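Local coordinates for mandelate racemase/muconate lactonizing enzyme (Roseovarius nubinhibens, PDB 2QDD), which is of unknown function but, as a magnesium-binding member of the mandelate racemase/muconate lactonizing enzyme family, probably catalyses an enolase-superfamily reaction on a carboxylate substrate, at residues Y37-I40 / V46-W49; Q228-A233 / R258-G263. One frame throughout, in Å; residues are numbered along the deposited sequence.

Contact 1 (Y37-I40 / V46-W49); sequences YLRI and VTGW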
loop_
_atom_site.group_PDB
_atom_site.type_symbol
_atom_site.label_atom_id
_atom_site.label_comp_id
_atom_site.label_asym_id
_atom_site.label_seq_id
_atom_site.Cartn_x
_atom_site.Cartn_y
_atom_site.Cartn_z
ATOM N N TYR A 37 10.051 4.442 46.260
ATOM C CA TYR A 37 10.696 3.146 46.503
ATOM C C TYR A 37 9.664 2.125 46.962
ATOM O O TYR A 37 8.799 2.425 47.783
ATOM C CB TYR A 37 11.780 3.263 47.576
ATOM C CG TYR A 37 13.155 3.680 47.088
ATOM C CD1 TYR A 37 14.302 3.237 47.748
ATOM C CD2 TYR A 37 13.315 4.525 45.985
ATOM C CE1 TYR A 37 15.569 3.619 47.324
ATOM C CE2 TYR A 37 14.579 4.909 45.550
ATOM C CZ TYR A 37 15.702 4.453 46.224
ATOM O OH TYR A 37 16.956 4.830 45.802
ATOM N N LEU A 38 9.769 0.915 46.429
ATOM C CA LEU A 38 8.915 -0.179 46.844
ATOM C C LEU A 38 9.764 -1.339 47.352
ATOM O O LEU A 38 10.741 -1.726 46.712
ATOM C CB LEU A 38 8.019 -0.618 45.685
ATOM C CG LEU A 38 7.178 -1.885 45.859
ATOM C CD1 LEU A 38 5.982 -1.684 46.789
ATOM C CD2 LEU A 38 6.727 -2.360 44.511
ATOM N N ARG A 39 9.393 -1.870 48.516
ATOM C CA ARG A 39 10.031 -3.060 49.074
ATOM C C ARG A 39 9.038 -4.205 49.027
ATOM O O ARG A 39 7.921 -4.075 49.520
ATOM C CB ARG A 39 10.477 -2.810 50.524
ATOM C CG ARG A 39 11.015 -4.055 51.226
ATOM C CD ARG A 39 11.476 -3.777 52.644
ATOM N NE ARG A 39 10.369 -3.514 53.557
ATOM C CZ ARG A 39 10.468 -2.802 54.677
ATOM N NH1 ARG A 39 11.634 -2.270 55.036
ATOM N NH2 ARG A 39 9.395 -2.619 55.439
ATOM N N ILE A 40 9.449 -5.317 48.426
ATOM C CA ILE A 40 8.643 -6.535 48.415
ATOM C C ILE A 40 9.286 -7.593 49.309
ATOM O O ILE A 40 10.403 -8.052 49.040
ATOM C CB ILE A 40 8.464 -7.113 46.978
ATOM C CG1 ILE A 40 7.854 -6.065 46.037
ATOM C CG2 ILE A 40 7.624 -8.386 47.017
ATOM C CD1 ILE A 40 7.296 -6.633 44.736
ATOM N N VAL A 46 13.637 -13.420 51.518
ATOM C CA VAL A 46 14.229 -12.740 50.368
ATOM C C VAL A 46 13.396 -11.533 49.933
ATOM O O VAL A 46 12.184 -11.628 49.716
ATOM C CB VAL A 46 14.622 -13.716 49.202
ATOM C CG1 VAL A 46 13.537 -14.743 48.927
ATOM C CG2 VAL A 46 15.018 -12.962 47.933
ATOM N N THR A 47 14.077 -10.395 49.842
ATOM C CA THR A 47 13.463 -9.083 49.753
ATOM C C THR A 47 13.993 -8.379 48.492
ATOM O O THR A 47 15.201 -8.378 48.237
ATOM C CB THR A 47 13.788 -8.272 51.041
ATOM O OG1 THR A 47 13.005 -8.778 52.134
ATOM C CG2 THR A 47 13.526 -6.783 50.870
ATOM N N GLY A 48 13.083 -7.806 47.701
ATOM C CA GLY A 48 13.459 -7.046 46.502
ATOM C C GLY A 48 13.068 -5.585 46.588
ATOM O O GLY A 48 12.088 -5.236 47.247
ATOM N N TRP A 49 13.841 -4.730 45.925
ATOM C CA TRP A 49 13.517 -3.310 45.830
ATOM C C TRP A 49 13.289 -2.841 44.395
ATOM O O TRP A 49 14.002 -3.252 43.476
ATOM C CB TRP A 49 14.601 -2.466 46.490
ATOM C CG TRP A 49 14.654 -2.627 47.982
ATOM C CD1 TRP A 49 15.261 -3.637 48.678
ATOM C CD2 TRP A 49 14.084 -1.749 48.963
ATOM N NE1 TRP A 49 15.105 -3.441 50.028
ATOM C CE2 TRP A 49 14.390 -2.289 50.231
ATOM C CE3 TRP A 49 13.356 -0.554 48.893
ATOM C CZ2 TRP A 49 13.991 -1.674 51.424
ATOM C CZ3 TRP A 49 12.955 0.054 50.080
ATOM C CH2 TRP A 49 13.275 -0.508 51.327
#
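Arg-39 lays the start of its side chain flat on the indole of Trp-49. The chain leaves the backbone with CG anti to the backbone N (chi1 174°), which carries it alongside the indole, both side chains running the same way. Arg-39 CB sits over the six-membered ring of Trp-49 in a CH-pi contact, 3.6 Å from the ring centroid and close to its normal. CG comes next, touching the methyl of Thr-47, with Arg-39 CG 3.7 Å from Thr-47 CG2, and also lying near the CZ2 corner of the indole. Arg-39 CD then draws in to 3.5 Å from Trp-49 CZ2. A bend at chi3 turns the guanidinium steeply to the indole, its plane 76° from that of the rings. At the tip, NH2 finds Thr-9 OG1 on the neighbouring strand 5-22, and NE has a long, weak ion pair with Asp-41.

Beneath these side chains lies a beta hairpin, strand 29-42 turning back into strand 47-52 at the edge of the antiparallel sheet in the N-terminal capping domain of the enolase superfamily. Arg-39 and Trp-49 form a non-hydrogen-bonded pair. Ile-40 and Gly-48 are the hydrogen-bonded pair beside it: Ile-40 N gives a nearly straight bond to Gly-48 O at 2.9 Å, and Gly-48 N returns one to Ile-40 O at 3.0 Å.

Tyr-37 meets the indole from another quarter, crossing it at about a right angle with CD1 4.1 Å from Trp-49 CE3, while its hydroxyl bonds to Thr-299. On the other face of the sheet, Ile-40 packs against Ala-110 and Ile-114 of helix 101-119.

Contact 2 (Q228-A233 / R258-G263); sequences QCAHVA and RGACEG
Ala-230, on helix 226-233, and Ala-260, in the loop leaving helix 249-258, bring their backbones together with only 4.4 Å between Ala-230 CA and Ala-260 CA. Two methyls make that approach possible: Ala-230 CB points at the loop and rests 3.8 Å from Ala-260 CB. One turn further along the helix, Ala-233 also faces the loop, and its CB lies 3.7 Å from Ala-260 O.

Arg-258 lies at the exposed border of the contact. Its chain is extended from CG to NE and runs along helix 226-233 toward its N-terminal end, so that the guanidinium meets Ala-230 CB with its edge, Arg-258 NH2 standing 4.0 Å from that methyl. The charge is held by Asp-227, just ahead of the segment, in a salt bridge through NH1. Polar linkage between the two backbones runs through a water, which lies 3.0 Å from Ala-230 O and 3.3 Å from Arg-258 O and can donate to each, although more acceptors surround it than it has protons.

The sharp change of direction comes at Gly-259, whose positive phi (67°) ends helix 249-258 in a Schellman motif and sends the chain past Ala-260 toward strand 263-266. Near that strand, Glu-262 reaches into a neighbouring subunit, where its OE2 meets Arg-235 and His-231; His-231 of this chain has the equivalent bond to Glu-262 of a third subunit. The methyls of Ala-230 and Ala-260 let the side of helix 226-233 pack against the loop that follows helix 249-258: helix-to-loop packing in the outer layer of the TIM-like barrel of the enolase superfamily.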
loop_
_atom_site.group_PDB
_atom_site.type_symbol
_atom_site.label_atom_id
_atom_site.label_comp_id
_atom_site.label_asym_id
_atom_site.label_seq_id
_atom_site.Cartn_x
_atom_site.Cartn_y
_atom_site.Cartn_z
ATOM N N GLN A 228 3.399 11.726 13.103
ATOM C CA GLN A 228 4.105 12.941 12.739
ATOM C C GLN A 228 5.588 12.665 12.509
ATOM O O GLN A 228 6.187 13.210 11.583
ATOM C CB GLN A 228 3.926 13.989 13.831
ATOM C CG GLN A 228 2.591 14.703 13.813
ATOM C CD GLN A 228 2.392 15.581 15.033
ATOM O OE1 GLN A 228 3.308 16.281 15.466
ATOM N NE2 GLN A 228 1.192 15.545 15.597
ATOM N N CYS A 229 6.170 11.812 13.352
ATOM C CA CYS A 229 7.584 11.451 13.256
ATOM C C CYS A 229 7.922 10.652 11.991
ATOM O O CYS A 229 8.964 10.878 11.369
ATOM C CB CYS A 229 8.029 10.698 14.511
ATOM S SG CYS A 229 8.290 11.769 15.956
ATOM N N ALA A 230 7.027 9.739 11.618
ATOM C CA ALA A 230 7.155 8.941 10.401
ATOM C C ALA A 230 7.020 9.791 9.135
ATOM O O ALA A 230 7.650 9.502 8.110
ATOM C CB ALA A 230 6.113 7.824 10.403
ATOM N N HIS A 231 6.187 10.827 9.221
ATOM C CA HIS A 231 6.036 11.826 8.167
ATOM C C HIS A 231 7.347 12.554 7.897
ATOM O O HIS A 231 7.784 12.620 6.751
ATOM C CB HIS A 231 4.922 12.824 8.527
ATOM C CG HIS A 231 4.648 13.843 7.464
ATOM N ND1 HIS A 231 3.609 13.717 6.567
ATOM C CD2 HIS A 231 5.271 15.006 7.157
ATOM C CE1 HIS A 231 3.606 14.755 5.752
ATOM N NE2 HIS A 231 4.606 15.550 6.087
ATOM N N VAL A 232 7.957 13.090 8.957
ATOM C CA VAL A 232 9.261 13.767 8.897
ATOM C C VAL A 232 10.360 12.866 8.311
ATOM O O VAL A 232 11.121 13.298 7.442
ATOM C CB VAL A 232 9.677 14.284 10.299
ATOM C CG1 VAL A 232 11.088 14.837 10.303
ATOM C CG2 VAL A 232 8.698 15.337 10.782
ATOM N N ALA A 233 10.408 11.618 8.780
ATOM C CA ALA A 233 11.434 10.645 8.392
ATOM C C ALA A 233 11.472 10.364 6.895
ATOM O O ALA A 233 12.547 10.202 6.329
ATOM C CB ALA A 233 11.253 9.344 9.170
ATOM N N ARG A 258 6.038 0.967 9.738
ATOM C CA ARG A 258 6.005 2.250 9.026
ATOM C C ARG A 258 7.386 2.678 8.525
ATOM O O ARG A 258 7.488 3.579 7.698
ATOM C CB ARG A 258 5.443 3.361 9.919
ATOM C CG ARG A 258 3.959 3.284 10.203
ATOM C CD ARG A 258 3.635 4.076 11.461
ATOM N NE ARG A 258 2.219 4.422 11.565
ATOM C CZ ARG A 258 1.670 5.524 11.060
ATOM N NH1 ARG A 258 0.371 5.741 11.213
ATOM N NH2 ARG A 258 2.410 6.408 10.396
ATOM N N GLY A 259 8.441 2.049 9.041
ATOM C CA GLY A 259 9.820 2.487 8.791
ATOM C C GLY A 259 10.160 3.839 9.400
ATOM O O GLY A 259 10.900 4.624 8.811
ATOM N N ALA A 260 9.633 4.094 10.595
ATOM C CA ALA A 260 9.612 5.427 11.191
ATOM C C ALA A 260 10.935 5.829 11.828
ATOM O O ALA A 260 11.156 7.010 12.098
ATOM C CB ALA A 260 8.510 5.518 12.222
ATOM N N CYS A 261 11.797 4.847 12.085
ATOM C CA CYS A 261 12.991 5.061 12.899
ATOM C C CYS A 261 14.097 4.050 12.605
ATOM O O CYS A 261 13.856 3.009 11.996
ATOM C CB CYS A 261 12.641 5.080 14.394
ATOM S SG CYS A 261 12.016 3.543 15.080
ATOM N N GLU A 262 15.309 4.382 13.039
ATOM C CA GLU A 262 16.448 3.469 12.985
ATOM C C GLU A 262 16.940 3.134 14.400
ATOM O O GLU A 262 17.873 2.342 14.591
ATOM C CB GLU A 262 17.583 4.105 12.175
ATOM C CG GLU A 262 17.352 4.139 10.666
ATOM C CD GLU A 262 16.562 5.355 10.202
ATOM O OE1 GLU A 262 16.456 6.352 10.951
ATOM O OE2 GLU A 262 16.040 5.312 9.075
ATOM N N GLY A 263 16.310 3.761 15.384
ATOM C CA GLY A 263 16.642 3.545 16.777
ATOM C C GLY A 263 15.497 3.915 17.689
ATOM O O GLY A 263 14.657 4.756 17.338
HETATM O O HOH W 1 8.586 6.677 7.609
#

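Overall arrangement
From the N terminus, the chain runs out along strand 5-22, returns along strand 29-42 and turns sharply into strand 47-52; contact 1 closes this short loop, with just five residues between its segments. Helices 64-78, 86-96 and 101-119 follow before the chain enters the barrel. Contact 2 closes a wider loop of 24 residues, containing strand 240-242 and most of helix 249-258, and so ties helix 226-233 to the loop between helix 249-258 and strand 263-266. The two contacts are in series, neither nested nor crossed. Their centres lie 39 Å apart on opposite sides of the chain's centre, one in the N-terminal domain, the other in the barrel.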